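Local atomic coordinates of conserved hypothetical protein (Methanosarcina mazei, PDB entry 2NR4), a protein that binds flavin mononucleotide and contains a beta-barrel domain of the FMN-binding clan, its biological role being unknown. Residues L182-A192 with A203-L211. Residues are numbered along the deposited sequence; the frame is centred on the assembly and turned at random.
Sequences LELIRHYESLA and AMKLIYEAL
Ile185 faces Ile207, and Glu189 faces Met204, across a helical hairpin whose helical segments, 182-192 and 203-210, run nearly antiparallel at 157° with their axes approaching to 10.6 Å. The backbones draw together toward the turn, where the CA atoms of Glu189 and Met204 lie 6.3 Å apart. Met204 works into this narrow end: its CG lies tightly against Ala192 CB (3.5 Å), and bends at chi2 and chi3 carry CE back to Glu189 CA (3.6 Å), while the same methyl sits in plane at the edge of the Tyr208 ring. Ile185 serves its neighbours with separate branches. Its CG2, opposite the backbone N about the first torsion, packs against the Met204 methyl and slides past Tyr208 CE1 at 3.8 Å; its CD1 meets Leu211 CD1 tip to tip at 3.7 Å. Tyr208 spans the outer side, its OH reaching the aliphatic CD of Arg186 (3.2 Å) and CB of Glu189, with the carboxylate plane turned 74° from the ring. Ile207 also touches Val88 and Thr167, joining the hairpin to helices 84-92 and 158-176; its side chain is about 8 Å from the bound FMN. No hydrogen bond crosses the interface, so the cohesion between the two arms is mainly apolar, with Arg186 and Glu189 offering carbon atoms, and Tyr208 its hydroxyl as well as its ring.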
ATOM      1  N   LEU A 182     -15.410  14.103   9.708  1.00 43.95           N
ATOM      2  CA  LEU A 182     -15.731  14.654   8.392  1.00 44.61           C
ATOM      3  C   LEU A 182     -14.606  15.522   7.887  1.00 44.74           C
ATOM      4  O   LEU A 182     -14.357  15.569   6.693  1.00 44.34           O
ATOM      5  CB  LEU A 182     -17.024  15.464   8.401  1.00 44.96           C
ATOM      6  CG  LEU A 182     -18.375  14.796   8.647  1.00 46.60           C
ATOM      7  CD1 LEU A 182     -19.450  15.773   8.166  1.00 47.82           C
ATOM      8  CD2 LEU A 182     -18.498  13.467   7.906  1.00 46.49           C
ATOM      9  N   GLU A 183     -13.946  16.210   8.819  1.00 45.38           N
ATOM     10  CA  GLU A 183     -12.781  17.036   8.550  1.00 45.76           C
ATOM     11  C   GLU A 183     -11.576  16.183   8.115  1.00 44.18           C
ATOM     12  O   GLU A 183     -10.805  16.576   7.225  1.00 44.00           O
ATOM     13  CB  GLU A 183     -12.442  17.832   9.817  1.00 46.32           C
ATOM     14  CG  GLU A 183     -11.386  18.915   9.668  1.00 47.82           C
ATOM     15  CD  GLU A 183     -10.772  19.310  11.018  1.00 49.15           C
ATOM     16  OE1 GLU A 183     -10.619  18.411  11.883  1.00 53.47           O
ATOM     17  OE2 GLU A 183     -10.444  20.510  11.210  1.00 52.73           O
ATOM     18  N   LEU A 184     -11.392  15.038   8.768  1.00 42.00           N
ATOM     19  CA  LEU A 184     -10.383  14.080   8.346  1.00 40.32           C
ATOM     20  C   LEU A 184     -10.698  13.473   6.977  1.00 38.48           C
ATOM     21  O   LEU A 184      -9.803  13.303   6.162  1.00 37.54           O
ATOM     22  CB  LEU A 184     -10.204  12.979   9.392  1.00 41.12           C
ATOM     23  CG  LEU A 184      -9.192  13.303  10.497  1.00 42.31           C
ATOM     24  CD1 LEU A 184      -9.318  12.303  11.652  1.00 43.47           C
ATOM     25  CD2 LEU A 184      -7.770  13.310   9.938  1.00 44.19           C
ATOM     26  N   ILE A 185     -11.964  13.173   6.719  1.00 36.86           N
ATOM     27  CA  ILE A 185     -12.359  12.607   5.428  1.00 35.90           C
ATOM     28  C   ILE A 185     -12.080  13.610   4.310  1.00 36.74           C
ATOM     29  O   ILE A 185     -11.639  13.230   3.238  1.00 36.57           O
ATOM     30  CB  ILE A 185     -13.824  12.117   5.434  1.00 35.65           C
ATOM     31  CG1 ILE A 185     -13.967  10.968   6.420  1.00 32.65           C
ATOM     32  CG2 ILE A 185     -14.329  11.697   4.032  1.00 34.69           C
ATOM     33  CD1 ILE A 185     -15.397  10.635   6.715  1.00 33.73           C
ATOM     34  N   ARG A 186     -12.300  14.897   4.578  1.00 36.96           N
ATOM     35  CA  ARG A 186     -12.025  15.922   3.559  1.00 37.37           C
ATOM     36  C   ARG A 186     -10.541  16.014   3.218  1.00 35.99           C
ATOM     37  O   ARG A 186     -10.186  16.177   2.048  1.00 36.54           O
ATOM     38  CB  ARG A 186     -12.556  17.305   3.986  1.00 38.19           C
ATOM     39  CG  ARG A 186     -13.915  17.276   4.608  1.00 43.15           C
ATOM     40  CD  ARG A 186     -14.987  16.758   3.673  1.00 49.62           C
ATOM     41  NE  ARG A 186     -16.312  16.724   4.311  1.00 56.06           N
ATOM     42  CZ  ARG A 186     -16.873  17.744   4.968  1.00 56.79           C
ATOM     43  NH1 ARG A 186     -16.219  18.891   5.133  1.00 56.54           N
ATOM     44  NH2 ARG A 186     -18.090  17.605   5.492  1.00 59.65           N
ATOM     45  N   HIS A 187      -9.682  15.912   4.231  1.00 34.90           N
ATOM     46  CA  HIS A 187      -8.236  15.890   4.042  1.00 33.47           C
ATOM     47  C   HIS A 187      -7.845  14.661   3.237  1.00 31.96           C
ATOM     48  O   HIS A 187      -7.047  14.749   2.302  1.00 30.94           O
ATOM     49  CB  HIS A 187      -7.493  15.934   5.399  1.00 35.32           C
ATOM     50  CG  HIS A 187      -6.058  15.476   5.337  1.00 37.79           C
ATOM     51  ND1 HIS A 187      -5.039  16.269   4.851  1.00 40.46           N
ATOM     52  CD2 HIS A 187      -5.475  14.314   5.714  1.00 39.79           C
ATOM     53  CE1 HIS A 187      -3.898  15.607   4.909  1.00 39.61           C
ATOM     54  NE2 HIS A 187      -4.136  14.416   5.432  1.00 41.05           N
ATOM     55  N   TYR A 188      -8.414  13.503   3.563  1.00 28.84           N
ATOM     56  CA  TYR A 188      -8.068  12.335   2.741  1.00 27.62           C
ATOM     57  C   TYR A 188      -8.622  12.414   1.306  1.00 27.24           C
ATOM     58  O   TYR A 188      -7.978  11.952   0.369  1.00 25.64           O
ATOM     59  CB  TYR A 188      -8.462  11.033   3.453  1.00 27.73           C
ATOM     60  CG  TYR A 188      -7.540  10.771   4.603  1.00 28.31           C
ATOM     61  CD1 TYR A 188      -6.173  10.548   4.388  1.00 30.43           C
ATOM     62  CD2 TYR A 188      -8.009  10.769   5.900  1.00 30.19           C
ATOM     63  CE1 TYR A 188      -5.300  10.316   5.457  1.00 32.52           C
ATOM     64  CE2 TYR A 188      -7.144  10.536   6.985  1.00 31.84           C
ATOM     65  CZ  TYR A 188      -5.807  10.315   6.748  1.00 31.98           C
ATOM     66  OH  TYR A 188      -4.938  10.091   7.801  1.00 34.26           O
ATOM     67  N   GLU A 189      -9.797  13.007   1.140  1.00 27.38           N
ATOM     68  CA  GLU A 189     -10.327  13.242  -0.203  1.00 28.47           C
ATOM     69  C   GLU A 189      -9.316  14.064  -1.004  1.00 28.68           C
ATOM     70  O   GLU A 189      -9.092  13.791  -2.184  1.00 28.18           O
ATOM     71  CB  GLU A 189     -11.679  14.002  -0.173  1.00 29.05           C
ATOM     72  CG  GLU A 189     -12.394  13.990  -1.535  1.00 31.86           C
ATOM     73  CD  GLU A 189     -11.833  15.042  -2.501  1.00 38.27           C
ATOM     74  OE1 GLU A 189     -11.175  15.993  -2.027  1.00 42.70           O
ATOM     75  OE2 GLU A 189     -12.049  14.943  -3.727  1.00 41.57           O
ATOM     76  N   SER A 190      -8.710  15.056  -0.363  1.00 29.80           N
ATOM     77  CA  SER A 190      -7.696  15.891  -1.020  1.00 30.80           C
ATOM     78  C   SER A 190      -6.507  15.101  -1.532  1.00 29.45           C
ATOM     79  O   SER A 190      -6.041  15.342  -2.634  1.00 27.59           O
ATOM     80  CB  SER A 190      -7.229  17.018  -0.104  1.00 32.42           C
ATOM     81  OG  SER A 190      -8.344  17.836   0.210  1.00 39.65           O
ATOM     82  N   LEU A 191      -6.013  14.142  -0.742  1.00 29.17           N
ATOM     83  CA  LEU A 191      -4.909  13.297  -1.182  1.00 28.21           C
ATOM     84  C   LEU A 191      -5.305  12.306  -2.247  1.00 28.01           C
ATOM     85  O   LEU A 191      -4.508  11.962  -3.136  1.00 27.81           O
ATOM     86  CB  LEU A 191      -4.300  12.550   0.009  1.00 30.11           C
ATOM     87  CG  LEU A 191      -3.375  13.336   0.944  1.00 31.48           C
ATOM     88  CD1 LEU A 191      -2.963  12.393   2.057  1.00 36.14           C
ATOM     89  CD2 LEU A 191      -2.131  13.853   0.173  1.00 33.74           C
ATOM     90  N   ALA A 192      -6.537  11.812  -2.167  1.00 26.51           N
ATOM     91  CA  ALA A 192      -6.998  10.877  -3.158  1.00 26.98           C
ATOM     92  C   ALA A 192      -7.071  11.559  -4.522  1.00 27.68           C
ATOM     93  O   ALA A 192      -6.778  10.947  -5.552  1.00 27.27           O
ATOM     94  CB  ALA A 192      -8.398  10.342  -2.761  1.00 27.11           C
ATOM     95  N   ALA A 203     -13.749   5.763  -5.615  1.00 26.68           N
ATOM     96  CA  ALA A 203     -13.894   5.243  -4.248  1.00 26.69           C
ATOM     97  C   ALA A 203     -14.293   6.316  -3.247  1.00 26.41           C
ATOM     98  O   ALA A 203     -15.200   6.116  -2.449  1.00 25.52           O
ATOM     99  CB  ALA A 203     -12.612   4.525  -3.792  1.00 25.10           C
ATOM    100  N   MET A 204     -13.643   7.476  -3.321  1.00 27.72           N
ATOM    101  CA  MET A 204     -13.994   8.590  -2.452  1.00 29.42           C
ATOM    102  C   MET A 204     -15.427   9.030  -2.665  1.00 30.49           C
ATOM    103  O   MET A 204     -16.133   9.301  -1.701  1.00 31.57           O
ATOM    104  CB  MET A 204     -13.053   9.778  -2.670  1.00 30.02           C
ATOM    105  CG  MET A 204     -11.706   9.637  -1.991  1.00 30.31           C
ATOM    106  SD  MET A 204     -11.727   9.236  -0.215  1.00 28.28           S
ATOM    107  CE  MET A 204     -12.631  10.500   0.477  1.00 23.65           C
ATOM    108  N   LYS A 205     -15.868   9.089  -3.914  1.00 31.40           N
ATOM    109  CA  LYS A 205     -17.258   9.444  -4.221  1.00 33.45           C
ATOM    110  C   LYS A 205     -18.226   8.466  -3.546  1.00 32.64           C
ATOM    111  O   LYS A 205     -19.260   8.872  -2.994  1.00 32.46           O
ATOM    112  CB  LYS A 205     -17.481   9.455  -5.732  1.00 33.52           C
ATOM    113  CG  LYS A 205     -18.230  10.704  -6.276  1.00 38.92           C
ATOM    114  CD  LYS A 205     -18.244  10.722  -7.822  1.00 37.59           C
ATOM    115  CE  LYS A 205     -18.018  12.137  -8.402  1.00 45.09           C
ATOM    116  NZ  LYS A 205     -19.230  12.849  -8.964  1.00 44.99           N
ATOM    117  N   LEU A 206     -17.879   7.177  -3.553  1.00 31.28           N
ATOM    118  CA  LEU A 206     -18.701   6.189  -2.870  1.00 31.38           C
ATOM    119  C   LEU A 206     -18.780   6.383  -1.364  1.00 31.34           C
ATOM    120  O   LEU A 206     -19.835   6.107  -0.753  1.00 31.37           O
ATOM    121  CB  LEU A 206     -18.277   4.760  -3.225  1.00 31.16           C
ATOM    122  CG  LEU A 206     -18.446   4.298  -4.682  1.00 31.72           C
ATOM    123  CD1 LEU A 206     -18.034   2.837  -4.749  1.00 30.17           C
ATOM    124  CD2 LEU A 206     -19.895   4.448  -5.200  1.00 33.44           C
ATOM    125  N   ILE A 207     -17.680   6.817  -0.745  1.00 30.77           N
ATOM    126  CA  ILE A 207     -17.678   7.124   0.698  1.00 31.04           C
ATOM    127  C   ILE A 207     -18.657   8.260   1.036  1.00 33.83           C
ATOM    128  O   ILE A 207     -19.430   8.157   2.013  1.00 33.03           O
ATOM    129  CB  ILE A 207     -16.243   7.437   1.263  1.00 31.27           C
ATOM    130  CG1 ILE A 207     -15.399   6.155   1.276  1.00 29.70           C
ATOM    131  CG2 ILE A 207     -16.333   7.930   2.687  1.00 30.65           C
ATOM    132  CD1 ILE A 207     -13.870   6.338   1.422  1.00 29.65           C
ATOM    133  N   TYR A 208     -18.595   9.317   0.227  1.00 35.58           N
ATOM    134  CA  TYR A 208     -19.470  10.485   0.337  1.00 38.83           C
ATOM    135  C   TYR A 208     -20.949  10.108   0.194  1.00 40.20           C
ATOM    136  O   TYR A 208     -21.755  10.425   1.086  1.00 40.28           O
ATOM    137  CB  TYR A 208     -19.044  11.542  -0.683  1.00 39.83           C
ATOM    138  CG  TYR A 208     -17.912  12.405  -0.199  1.00 41.84           C
ATOM    139  CD1 TYR A 208     -16.670  11.866   0.114  1.00 43.75           C
ATOM    140  CD2 TYR A 208     -18.076  13.774  -0.064  1.00 46.62           C
ATOM    141  CE1 TYR A 208     -15.631  12.661   0.554  1.00 44.37           C
ATOM    142  CE2 TYR A 208     -17.028  14.586   0.380  1.00 46.95           C
ATOM    143  CZ  TYR A 208     -15.809  14.018   0.695  1.00 44.53           C
ATOM    144  OH  TYR A 208     -14.770  14.820   1.149  1.00 44.72           O
ATOM    145  N   GLU A 209     -21.286   9.419  -0.907  1.00 41.18           N
ATOM    146  CA  GLU A 209     -22.630   8.852  -1.112  1.00 42.61           C
ATOM    147  C   GLU A 209     -23.102   7.996   0.070  1.00 42.82           C
ATOM    148  O   GLU A 209     -24.257   8.096   0.478  1.00 42.92           O
ATOM    149  CB  GLU A 209     -22.704   8.028  -2.396  1.00 42.41           C
ATOM    150  CG  GLU A 209     -22.490   8.801  -3.678  1.00 43.19           C
ATOM    151  CD  GLU A 209     -22.380   7.894  -4.911  1.00 44.16           C
ATOM    152  OE1 GLU A 209     -22.766   6.697  -4.847  1.00 46.71           O
ATOM    153  OE2 GLU A 209     -21.888   8.386  -5.952  1.00 48.50           O
ATOM    154  N   ALA A 210     -22.223   7.158   0.618  1.00 42.33           N
ATOM    155  CA  ALA A 210     -22.574   6.319   1.763  1.00 42.45           C
ATOM    156  C   ALA A 210     -22.898   7.155   2.999  1.00 43.01           C
ATOM    157  O   ALA A 210     -23.709   6.743   3.838  1.00 42.91           O
ATOM    158  CB  ALA A 210     -21.456   5.332   2.086  1.00 42.48           C
ATOM    159  N   LEU A 211     -22.267   8.319   3.123  1.00 43.05           N
ATOM    160  CA  LEU A 211     -22.507   9.168   4.294  1.00 44.16           C
ATOM    161  C   LEU A 211     -23.621  10.198   4.063  1.00 44.84           C
ATOM    162  O   LEU A 211     -23.819  11.099   4.893  1.00 45.33           O
ATOM    163  CB  LEU A 211     -21.223   9.865   4.742  1.00 43.65           C
ATOM    164  CG  LEU A 211     -20.087   9.012   5.326  1.00 44.88           C
ATOM    165  CD1 LEU A 211     -18.897   9.905   5.696  1.00 44.96           C
ATOM    166  CD2 LEU A 211     -20.549   8.231   6.544  1.00 46.83           C
TER